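Local structure of TPR repeat-containing protein (Cytophaga hutchinsonii, 3U4T) at residues N174-N186 with A198-A210. The protein is of unknown function but, as a tetratricopeptide repeat protein, probably serves as a helical scaffold that binds other proteins. The protein carries 1 engineered substitution. Sequence-based numbering, arbitrary orientation.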
ATOM      1  N   ASN A 174     -18.866  -2.778  -1.605  1.00 56.19           N
ATOM      2  CA  ASN A 174     -19.122  -2.278  -0.251  1.00 57.19           C
ATOM      3  C   ASN A 174     -17.898  -2.098   0.622  1.00 52.12           C
ATOM      4  O   ASN A 174     -18.026  -1.851   1.821  1.00 35.26           O
ATOM      5  CB  ASN A 174     -20.126  -3.181   0.492  1.00 58.77           C
ATOM      6  CG  ASN A 174     -21.534  -2.712   0.326  1.00 70.14           C
ATOM      7  OD1 ASN A 174     -21.949  -2.342  -0.773  1.00 72.45           O
ATOM      8  ND2 ASN A 174     -22.296  -2.740   1.414  1.00 69.43           N
ATOM      9  N   ILE A 175     -16.705  -2.223   0.040  1.00 49.09           N
ATOM     10  CA  ILE A 175     -15.475  -2.054   0.817  1.00 43.83           C
ATOM     11  C   ILE A 175     -15.426  -0.566   1.196  1.00 49.03           C
ATOM     12  O   ILE A 175     -15.460   0.324   0.334  1.00 40.96           O
ATOM     13  CB  ILE A 175     -14.222  -2.490   0.004  1.00 54.68           C
ATOM     14  CG1 ILE A 175     -13.112  -2.895   0.971  1.00 59.40           C
ATOM     15  CG2 ILE A 175     -13.754  -1.372  -0.916  1.00 48.24           C
ATOM     16  CD1 ILE A 175     -11.935  -3.598   0.324  1.00 61.58           C
ATOM     17  N   TYR A 176     -15.370  -0.303   2.495  1.00 45.79           N
ATOM     18  CA  TYR A 176     -15.393   1.057   3.010  1.00 44.50           C
ATOM     19  C   TYR A 176     -14.356   1.991   2.420  1.00 50.34           C
ATOM     20  O   TYR A 176     -14.644   3.157   2.124  1.00 33.95           O
ATOM     21  CB  TYR A 176     -15.256   1.028   4.533  1.00 37.65           C
ATOM     22  CG  TYR A 176     -13.842   0.920   5.044  1.00 29.77           C
ATOM     23  CD1 TYR A 176     -13.150  -0.287   5.020  1.00 38.86           C
ATOM     24  CD2 TYR A 176     -13.206   2.036   5.587  1.00 32.14           C
ATOM     25  CE1 TYR A 176     -11.853  -0.378   5.543  1.00 41.11           C
ATOM     26  CE2 TYR A 176     -11.925   1.958   6.105  1.00 36.90           C
ATOM     27  CZ  TYR A 176     -11.253   0.754   6.087  1.00 41.79           C
ATOM     28  OH  TYR A 176      -9.995   0.703   6.650  1.00 43.27           O
ATOM     29  N   ILE A 177     -13.150   1.468   2.258  1.00 51.31           N
ATOM     30  CA  ILE A 177     -12.055   2.240   1.718  1.00 46.43           C
ATOM     31  C   ILE A 177     -12.382   2.821   0.344  1.00 31.94           C
ATOM     32  O   ILE A 177     -11.859   3.867  -0.028  1.00 28.51           O
ATOM     33  CB  ILE A 177     -10.794   1.379   1.642  1.00 44.53           C
ATOM     34  CG1 ILE A 177      -9.645   2.110   2.343  1.00 52.57           C
ATOM     35  CG2 ILE A 177     -10.493   1.037   0.194  1.00 43.17           C
ATOM     36  CD1 ILE A 177      -8.473   1.217   2.751  1.00 58.25           C
ATOM     37  N   GLY A 178     -13.247   2.147  -0.403  1.00 35.31           N
ATOM     38  CA  GLY A 178     -13.622   2.651  -1.713  1.00 30.82           C
ATOM     39  C   GLY A 178     -14.573   3.827  -1.589  1.00 40.22           C
ATOM     40  O   GLY A 178     -14.455   4.819  -2.312  1.00 47.95           O
ATOM     41  N   TYR A 179     -15.525   3.728  -0.670  1.00 25.49           N
ATOM     42  CA  TYR A 179     -16.470   4.818  -0.484  1.00 30.26           C
ATOM     43  C   TYR A 179     -15.729   6.040   0.053  1.00 28.17           C
ATOM     44  O   TYR A 179     -15.982   7.174  -0.378  1.00 29.90           O
ATOM     45  CB  TYR A 179     -17.586   4.400   0.474  1.00 44.35           C
ATOM     46  CG  TYR A 179     -18.520   3.347  -0.099  1.00 41.46           C
ATOM     47  CD1 TYR A 179     -19.301   3.612  -1.229  1.00 33.95           C
ATOM     48  CD2 TYR A 179     -18.618   2.090   0.489  1.00 40.98           C
ATOM     49  CE1 TYR A 179     -20.156   2.645  -1.754  1.00 34.25           C
ATOM     50  CE2 TYR A 179     -19.465   1.114  -0.026  1.00 34.18           C
ATOM     51  CZ  TYR A 179     -20.232   1.395  -1.147  1.00 28.83           C
ATOM     52  OH  TYR A 179     -21.061   0.415  -1.639  1.00 40.86           O
ATOM     53  N   LEU A 180     -14.802   5.805   0.979  1.00 19.67           N
ATOM     54  CA  LEU A 180     -14.003   6.888   1.557  1.00 30.43           C
ATOM     55  C   LEU A 180     -13.330   7.706   0.462  1.00 36.27           C
ATOM     56  O   LEU A 180     -13.443   8.939   0.430  1.00 33.25           O
ATOM     57  CB  LEU A 180     -12.919   6.322   2.480  1.00 32.20           C
ATOM     58  CG  LEU A 180     -12.018   7.378   3.129  1.00 30.76           C
ATOM     59  CD1 LEU A 180     -12.796   8.150   4.183  1.00 35.34           C
ATOM     60  CD2 LEU A 180     -10.812   6.696   3.769  1.00 26.76           C
ATOM     61  N   TRP A 181     -12.638   7.011  -0.445  1.00 17.86           N
ATOM     62  CA  TRP A 181     -11.918   7.680  -1.533  1.00 32.51           C
ATOM     63  C   TRP A 181     -12.803   8.252  -2.620  1.00 27.07           C
ATOM     64  O   TRP A 181     -12.470   9.278  -3.203  1.00 30.03           O
ATOM     65  CB  TRP A 181     -10.830   6.767  -2.116  1.00 29.41           C
ATOM     66  CG  TRP A 181      -9.625   6.751  -1.210  1.00 35.94           C
ATOM     67  CD1 TRP A 181      -9.332   5.830  -0.243  1.00 36.74           C
ATOM     68  CD2 TRP A 181      -8.639   7.786  -1.085  1.00 33.89           C
ATOM     69  NE1 TRP A 181      -8.234   6.229   0.482  1.00 29.34           N
ATOM     70  CE2 TRP A 181      -7.790   7.426  -0.014  1.00 30.22           C
ATOM     71  CE3 TRP A 181      -8.401   8.988  -1.769  1.00 24.39           C
ATOM     72  CZ2 TRP A 181      -6.713   8.226   0.386  1.00 19.90           C
ATOM     73  CZ3 TRP A 181      -7.340   9.778  -1.373  1.00 21.55           C
ATOM     74  CH2 TRP A 181      -6.508   9.394  -0.298  1.00 31.23           C
ATOM     75  N   ARG A 182     -13.927   7.598  -2.898  1.00 23.43           N
ATOM     76  CA  ARG A 182     -14.862   8.139  -3.879  1.00 22.71           C
ATOM     77  C   ARG A 182     -15.353   9.443  -3.266  1.00 32.12           C
ATOM     78  O   ARG A 182     -15.501  10.462  -3.943  1.00 32.45           O
ATOM     79  CB  ARG A 182     -16.063   7.227  -4.075  1.00 30.29           C
ATOM     80  CG  ARG A 182     -15.789   5.981  -4.869  1.00 39.97           C
ATOM     81  CD  ARG A 182     -17.035   5.638  -5.677  1.00 36.16           C
ATOM     82  NE  ARG A 182     -17.319   6.667  -6.677  1.00 34.36           N
ATOM     83  CZ  ARG A 182     -18.407   6.690  -7.443  1.00 38.28           C
ATOM     84  NH1 ARG A 182     -19.326   5.741  -7.321  1.00 28.19           N
ATOM     85  NH2 ARG A 182     -18.565   7.651  -8.344  1.00 41.51           N
ATOM     86  N   ALA A 183     -15.594   9.398  -1.963  1.00 26.66           N
ATOM     87  CA  ALA A 183     -16.063  10.574  -1.248  1.00 34.49           C
ATOM     88  C   ALA A 183     -15.043  11.693  -1.425  1.00 40.03           C
ATOM     89  O   ALA A 183     -15.379  12.787  -1.865  1.00 36.90           O
ATOM     90  CB  ALA A 183     -16.241  10.246   0.230  1.00 29.38           C
ATOM     91  N   ARG A 184     -13.789  11.402  -1.091  1.00 25.06           N
ATOM     92  CA  ARG A 184     -12.717  12.376  -1.207  1.00 27.35           C
ATOM     93  C   ARG A 184     -12.528  12.867  -2.637  1.00 32.21           C
ATOM     94  O   ARG A 184     -12.311  14.053  -2.872  1.00 32.30           O
ATOM     95  CB  ARG A 184     -11.426  11.771  -0.682  1.00 18.15           C
ATOM     96  CG  ARG A 184     -11.455  11.568   0.816  1.00 28.71           C
ATOM     97  CD  ARG A 184     -10.191  10.911   1.310  1.00 23.52           C
ATOM     98  NE  ARG A 184     -10.068  10.918   2.764  1.00 22.56           N
ATOM     99  CZ  ARG A 184      -9.088  10.302   3.409  1.00 33.03           C
ATOM    100  NH1 ARG A 184      -8.175   9.643   2.719  1.00 39.21           N
ATOM    101  NH2 ARG A 184      -9.013  10.352   4.728  1.00 35.87           N
ATOM    102  N   ALA A 185     -12.626  11.959  -3.590  1.00 29.66           N
ATOM    103  CA  ALA A 185     -12.465  12.327  -4.981  1.00 31.56           C
ATOM    104  C   ALA A 185     -13.578  13.291  -5.406  1.00 36.20           C
ATOM    105  O   ALA A 185     -13.338  14.240  -6.162  1.00 39.01           O
ATOM    106  CB  ALA A 185     -12.489  11.086  -5.838  1.00 33.97           C
ATOM    107  N   ASN A 186     -14.796  13.057  -4.921  1.00 25.36           N
ATOM    108  CA  ASN A 186     -15.920  13.923  -5.262  1.00 36.76           C
ATOM    109  C   ASN A 186     -15.921  15.255  -4.494  1.00 39.86           C
ATOM    110  O   ASN A 186     -16.351  16.284  -5.020  1.00 40.26           O
ATOM    111  CB  ASN A 186     -17.230  13.153  -5.077  1.00 34.71           C
ATOM    112  CG  ASN A 186     -17.576  12.295  -6.294  1.00 46.83           C
ATOM    113  OD1 ASN A 186     -18.133  12.787  -7.269  1.00 51.43           O
ATOM    114  ND2 ASN A 186     -17.227  11.019  -6.245  1.00 49.24           N
ATOM    115  N   ALA A 198     -19.947  14.715  -2.637  1.00 36.51           N
ATOM    116  CA  ALA A 198     -19.394  13.702  -1.754  1.00 34.39           C
ATOM    117  C   ALA A 198     -20.408  13.130  -0.778  1.00 41.14           C
ATOM    118  O   ALA A 198     -20.204  12.057  -0.216  1.00 47.12           O
ATOM    119  CB  ALA A 198     -18.218  14.284  -0.988  1.00 24.18           C
ATOM    120  N   LYS A 199     -21.507  13.845  -0.589  1.00 38.24           N
ATOM    121  CA  LYS A 199     -22.562  13.443   0.344  1.00 31.18           C
ATOM    122  C   LYS A 199     -22.934  11.970   0.336  1.00 32.32           C
ATOM    123  O   LYS A 199     -22.803  11.279   1.340  1.00 36.07           O
ATOM    124  CB  LYS A 199     -23.811  14.276   0.083  1.00 22.91           C
ATOM    125  CG  LYS A 199     -25.012  13.947   0.956  1.00 31.18           C
ATOM    126  CD  LYS A 199     -25.088  14.827   2.178  1.00 37.32           C
ATOM    127  CE  LYS A 199     -26.550  15.141   2.489  1.00 53.14           C
ATOM    128  NZ  LYS A 199     -27.387  13.919   2.656  1.00 50.56           N
ATOM    129  N   PRO A 200     -23.412  11.460  -0.800  1.00 34.78           N
ATOM    130  CA  PRO A 200     -23.787  10.047  -0.854  1.00 40.13           C
ATOM    131  C   PRO A 200     -22.696   9.044  -0.483  1.00 34.33           C
ATOM    132  O   PRO A 200     -22.972   8.025   0.156  1.00 35.04           O
ATOM    133  CB  PRO A 200     -24.241   9.873  -2.293  1.00 37.65           C
ATOM    134  CG  PRO A 200     -23.426  10.891  -3.030  1.00 37.21           C
ATOM    135  CD  PRO A 200     -23.545  12.085  -2.123  1.00 35.07           C
ATOM    136  N   TYR A 201     -21.460   9.318  -0.889  1.00 27.68           N
ATOM    137  CA  TYR A 201     -20.366   8.389  -0.596  1.00 30.91           C
ATOM    138  C   TYR A 201     -20.036   8.335   0.889  1.00 37.11           C
ATOM    139  O   TYR A 201     -19.789   7.257   1.438  1.00 35.62           O
ATOM    140  CB  TYR A 201     -19.143   8.759  -1.442  1.00 21.45           C
ATOM    141  CG  TYR A 201     -19.503   8.786  -2.912  1.00 30.02           C
ATOM    142  CD1 TYR A 201     -19.939   7.621  -3.561  1.00 38.73           C
ATOM    143  CD2 TYR A 201     -19.549   9.984  -3.618  1.00 28.31           C
ATOM    144  CE1 TYR A 201     -20.423   7.657  -4.857  1.00 43.34           C
ATOM    145  CE2 TYR A 201     -20.035  10.030  -4.925  1.00 32.41           C
ATOM    146  CZ  TYR A 201     -20.474   8.863  -5.533  1.00 45.92           C
ATOM    147  OH  TYR A 201     -21.000   8.912  -6.801  1.00 49.17           O
ATOM    148  N   TYR A 202     -20.049   9.490   1.550  1.00 35.88           N
ATOM    149  CA  TYR A 202     -19.773   9.520   2.981  1.00 36.24           C
ATOM    150  C   TYR A 202     -20.949   8.875   3.719  1.00 41.72           C
ATOM    151  O   TYR A 202     -20.770   8.260   4.782  1.00 38.44           O
ATOM    152  CB  TYR A 202     -19.556  10.966   3.473  1.00 30.90           C
ATOM    153  CG  TYR A 202     -18.123  11.456   3.340  1.00 26.21           C
ATOM    154  CD1 TYR A 202     -17.061  10.671   3.786  1.00 17.99           C
ATOM    155  CD2 TYR A 202     -17.826  12.693   2.765  1.00 27.02           C
ATOM    156  CE1 TYR A 202     -15.731  11.103   3.657  1.00 24.83           C
ATOM    157  CE2 TYR A 202     -16.494  13.135   2.634  1.00 35.11           C
ATOM    158  CZ  TYR A 202     -15.462  12.327   3.080  1.00 38.04           C
ATOM    159  OH  TYR A 202     -14.154  12.711   2.932  1.00 26.61           O
ATOM    160  N   GLU A 203     -22.151   9.011   3.156  1.00 41.33           N
ATOM    161  CA  GLU A 203     -23.330   8.422   3.782  1.00 44.51           C
ATOM    162  C   GLU A 203     -23.191   6.913   3.698  1.00 47.00           C
ATOM    163  O   GLU A 203     -23.477   6.210   4.668  1.00 39.33           O
ATOM    164  CB  GLU A 203     -24.615   8.899   3.098  1.00 49.53           C
ATOM    165  CG  GLU A 203     -24.964  10.337   3.447  1.00 61.94           C
ATOM    166  CD  GLU A 203     -26.191  10.849   2.726  1.00 71.49           C
ATOM    167  OE1 GLU A 203     -26.329  10.569   1.519  1.00 72.61           O
ATOM    168  OE2 GLU A 203     -27.006  11.547   3.365  1.00 77.12           O
ATOM    169  N   LYS A 204     -22.729   6.413   2.551  1.00 44.62           N
ATOM    170  CA  LYS A 204     -22.538   4.975   2.398  1.00 46.54           C
ATOM    171  C   LYS A 204     -21.383   4.505   3.284  1.00 42.34           C
ATOM    172  O   LYS A 204     -21.404   3.391   3.810  1.00 33.56           O
ATOM    173  CB  LYS A 204     -22.258   4.626   0.938  1.00 41.00           C
ATOM    174  CG  LYS A 204     -23.463   4.055   0.193  1.00 50.43           C
ATOM    175  CD  LYS A 204     -23.774   2.628   0.646  1.00 61.84           C
ATOM    176  CE  LYS A 204     -24.870   1.983  -0.207  1.00 71.70           C
ATOM    177  NZ  LYS A 204     -24.879   0.488  -0.090  1.00 72.13           N
ATOM    178  N   LEU A 205     -20.380   5.364   3.451  1.00 46.29           N
ATOM    179  CA  LEU A 205     -19.227   5.045   4.283  1.00 36.94           C
ATOM    180  C   LEU A 205     -19.688   4.790   5.712  1.00 42.97           C
ATOM    181  O   LEU A 205     -19.235   3.859   6.371  1.00 37.59           O
ATOM    182  CB  LEU A 205     -18.245   6.203   4.300  1.00 26.38           C
ATOM    183  CG  LEU A 205     -17.007   5.827   5.101  1.00 29.16           C
ATOM    184  CD1 LEU A 205     -16.143   4.913   4.254  1.00 34.19           C
ATOM    185  CD2 LEU A 205     -16.224   7.056   5.464  1.00 29.62           C
ATOM    186  N   ILE A 206     -20.581   5.645   6.192  1.00 44.19           N
ATOM    187  CA  ILE A 206     -21.126   5.498   7.537  1.00 42.01           C
ATOM    188  C   ILE A 206     -22.025   4.260   7.537  1.00 46.11           C
ATOM    189  O   ILE A 206     -22.128   3.560   8.543  1.00 45.60           O
ATOM    190  CB  ILE A 206     -21.968   6.735   7.945  1.00 31.97           C
ATOM    191  CG1 ILE A 206     -21.069   7.959   8.094  1.00 32.67           C
ATOM    192  CG2 ILE A 206     -22.710   6.460   9.241  1.00 23.00           C
ATOM    193  CD1 ILE A 206     -21.845   9.259   8.344  1.00 43.53           C
ATOM    194  N   GLU A 207     -22.675   3.997   6.404  1.00 51.05           N
ATOM    195  CA  GLU A 207     -23.555   2.837   6.294  1.00 53.75           C
ATOM    196  C   GLU A 207     -22.756   1.585   6.620  1.00 58.36           C
ATOM    197  O   GLU A 207     -23.064   0.868   7.572  1.00 58.71           O
ATOM    198  CB  GLU A 207     -24.146   2.722   4.879  1.00 57.34           C
ATOM    199  CG  GLU A 207     -25.636   3.058   4.786  1.00 74.09           C
ATOM    200  CD  GLU A 207     -26.148   3.089   3.354  1.00 86.59           C
ATOM    201  OE1 GLU A 207     -26.015   2.063   2.657  1.00 94.21           O
ATOM    202  OE2 GLU A 207     -26.686   4.135   2.923  1.00 83.63           O
ATOM    203  N   VAL A 208     -21.709   1.338   5.842  1.00 47.84           N
ATOM    204  CA  VAL A 208     -20.884   0.161   6.059  1.00 52.46           C
ATOM    205  C   VAL A 208     -19.942   0.280   7.259  1.00 51.50           C
ATOM    206  O   VAL A 208     -19.387  -0.716   7.715  1.00 60.57           O
ATOM    207  CB  VAL A 208     -20.054  -0.167   4.799  1.00 49.53           C
ATOM    208  CG1 VAL A 208     -20.960  -0.206   3.568  1.00 47.33           C
ATOM    209  CG2 VAL A 208     -18.948   0.858   4.625  1.00 52.56           C
ATOM    210  N   CYS A 209     -19.767   1.489   7.783  1.00 35.01           N
ATOM    211  CA  CYS A 209     -18.868   1.681   8.930  1.00 36.45           C
ATOM    212  C   CYS A 209     -19.480   1.870  10.308  1.00 41.41           C
ATOM    213  O   CYS A 209     -18.906   1.466  11.310  1.00 40.07           O
ATOM    214  CB  CYS A 209     -17.917   2.853   8.671  1.00 35.50           C
ATOM    215  SG  CYS A 209     -16.582   2.524   7.519  1.00 46.51           S
ATOM    216  N   ALA A 210     -20.641   2.496  10.389  1.00 43.11           N
ATOM    217  CA  ALA A 210     -21.247   2.710  11.714  1.00 50.76           C
ATOM    218  C   ALA A 210     -21.102   1.479  12.620  1.00 54.40           C
ATOM    219  O   ALA A 210     -20.759   1.567  13.792  1.00 52.64           O
ATOM    220  CB  ALA A 210     -22.699   3.095  11.574  1.00 43.76           C
TER
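Helices 176-186 and 199-209 pack antiparallel, their axes 7.9 Å apart at a signed crossing angle of -158°. The nearest CA atoms of the two segments are those of A183 and A198, 4.6 Å apart. No hydrogen bond joins the two segments. Y201 is a knob in a hole formed by Y179, R182, A183 and N186. R182 CB lies over one face of the Y201 ring, a CH-pi contact. Y201 CE1 lies over a face of the R182 guanidinium, offset toward its rim, with the planes 40° apart. D162 on helix 158-171 holds R182 by a salt bridge. N186 ND2 donates to R182 O at 2.9 Å, which sets the amide beside Y201 CE2. With an alanine at Y201, the R182 side chain would probably lose its aromatic support and a gap would open beside N186. A183 CB sits over the centre of the Y202 ring, 3.5 Å from its centroid. Y202 OH is hydrogen-bonded to E222, which also forms a salt bridge with R184. Y179 is the reciprocal knob, among Y201, K204, L205 and V208. K204 CB lies over one face of the Y179 ring. L205 CG is anti to its backbone N (chi1 -177°), which brings CD2 to L180 CD1 at 3.8 Å. Antiparallel helices stacked this way fit the tetratricopeptide repeat superhelix.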